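Local coordinates for lectin 2 (Agrocybe aegerita, PDB 4TQJ), which specifically recognises non-reducing terminal N-acetylglucosamine on glycans, as a lectin with a beta-propeller fold, at residues A[47-50]-A[54-57]. The protein carries 1 engineered substitution. Residues are numbered along the deposited sequence; the frame is centred on the assembly and turned at random.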
loop_
_atom_site.group_PDB
_atom_site.type_symbol
_atom_site.label_atom_id
_atom_site.label_comp_id
_atom_site.label_asym_id
_atom_site.label_seq_id
_atom_site.Cartn_x
_atom_site.Cartn_y
_atom_site.Cartn_z
ATOM N N PHE A 47 -13.590 7.393 18.645
ATOM C CA PHE A 47 -12.220 7.805 18.946
ATOM C C PHE A 47 -12.025 9.316 18.833
ATOM O O PHE A 47 -10.943 9.778 18.496
ATOM C CB PHE A 47 -11.244 7.122 17.992
ATOM C CG PHE A 47 -11.253 5.632 18.083
ATOM C CD1 PHE A 47 -10.665 4.990 19.162
ATOM C CD2 PHE A 47 -11.835 4.865 17.082
ATOM C CE1 PHE A 47 -10.660 3.601 19.245
ATOM C CE2 PHE A 47 -11.837 3.484 17.162
ATOM C CZ PHE A 47 -11.247 2.852 18.243
ATOM N N ALA A 48 -13.063 10.086 19.133
ATOM C CA ALA A 48 -13.040 11.515 18.849
ATOM C C ALA A 48 -13.596 12.381 19.983
ATOM O O ALA A 48 -14.359 11.906 20.830
ATOM C CB ALA A 48 -13.793 11.791 17.551
ATOM N N GLN A 49 -13.206 13.655 19.980
ATOM C CA GLN A 49 -13.676 14.637 20.950
ATOM C C GLN A 49 -15.201 14.647 21.006
ATOM O O GLN A 49 -15.800 14.688 22.081
ATOM C CB GLN A 49 -13.190 16.038 20.549
ATOM C CG GLN A 49 -13.568 17.142 21.527
ATOM C CD GLN A 49 -12.714 17.126 22.779
ATOM O OE1 GLN A 49 -11.688 16.450 22.837
ATOM N NE2 GLN A 49 -13.128 17.881 23.787
ATOM N N ASN A 50 -15.825 14.608 19.834
ATOM C CA ASN A 50 -17.280 14.674 19.745
ATOM C C ASN A 50 -17.921 13.392 19.230
ATOM O O ASN A 50 -19.046 13.413 18.740
ATOM C CB ASN A 50 -17.707 15.873 18.900
ATOM C CG ASN A 50 -17.161 17.172 19.440
ATOM O OD1 ASN A 50 -17.114 17.372 20.654
ATOM N ND2 ASN A 50 -16.727 18.062 18.546
ATOM N N TRP A 54 -13.773 11.003 23.629
ATOM C CA TRP A 54 -12.332 10.786 23.754
ATOM C C TRP A 54 -11.582 12.080 24.024
ATOM O O TRP A 54 -11.862 13.117 23.416
ATOM C CB TRP A 54 -11.774 10.089 22.509
ATOM C CG TRP A 54 -12.244 8.662 22.380
ATOM C CD1 TRP A 54 -13.480 8.235 21.984
ATOM C CD2 TRP A 54 -11.484 7.479 22.663
ATOM N NE1 TRP A 54 -13.536 6.857 21.998
ATOM C CE2 TRP A 54 -12.323 6.372 22.418
ATOM C CE3 TRP A 54 -10.173 7.252 23.103
ATOM C CZ2 TRP A 54 -11.896 5.057 22.596
ATOM C CZ3 TRP A 54 -9.749 5.948 23.277
ATOM C CH2 TRP A 54 -10.607 4.864 23.022
ATOM N N LEU A 55 -10.623 12.011 24.942
ATOM C CA LEU A 55 -9.893 13.192 25.378
ATOM C C LEU A 55 -8.380 12.981 25.340
ATOM O O LEU A 55 -7.876 11.919 25.722
ATOM C CB LEU A 55 -10.322 13.555 26.804
ATOM C CG LEU A 55 -11.800 13.934 26.930
ATOM C CD1 LEU A 55 -12.257 13.961 28.386
ATOM C CD2 LEU A 55 -12.026 15.268 26.270
ATOM N N THR A 56 -7.656 13.998 24.900
ATOM C CA THR A 56 -6.204 13.927 24.896
ATOM C C THR A 56 -5.664 13.875 26.322
ATOM O O THR A 56 -4.553 13.405 26.548
ATOM C CB THR A 56 -5.567 15.113 24.150
ATOM O OG1 THR A 56 -5.908 16.333 24.816
ATOM C CG2 THR A 56 -6.050 15.165 22.692
ATOM N N THR A 57 -6.456 14.341 27.286
ATOM C CA THR A 57 -5.986 14.387 28.669
ATOM C C THR A 57 -6.149 13.051 29.380
ATOM O O THR A 57 -5.549 12.839 30.426
ATOM C CB THR A 57 -6.701 15.463 29.502
ATOM O OG1 THR A 57 -8.107 15.220 29.480
ATOM C CG2 THR A 57 -6.421 16.845 28.948
HETATM O O HOH W 1 -14.624 14.296 24.574
#
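W54 packs its indole against the backbone of F47 in a beta-propeller loop. The loop runs from edge strand 41-44 of one blade to edge strand 60-64 of the next. F47 and A48 both face A51, which fits a G1 beta bulge; F47 has the positive phi (59°).

F47 CA sits over one face of the indole, 3.4 Å from the centroid of the W54 five-membered ring, a CH-pi contact. The two side chains run side by side. F47 CD1 comes within 3.6 Å of W54 CZ2. The F47 ring and the W54 six-membered ring are oblique, with planes at 42°. W54 CG lies anti to its carbonyl carbon (chi1 -69°), which lays the indole along F47. W54 NE1 is hydrogen-bonded to N46 OD1, and H59 meets the indole edge-to-face.

One direct backbone hydrogen bond joins the segments. W54 N donates to A48 O at 3.0 Å. F47 O is bound by R61 NH1.

The W54 carbonyl faces Q49. Q49 CA makes a CA-H...O contact of 3.4 Å with W54 O. One water bridges the two carbonyls, donating to Q49 O at 2.8 Å and to W54 O at 3.2 Å.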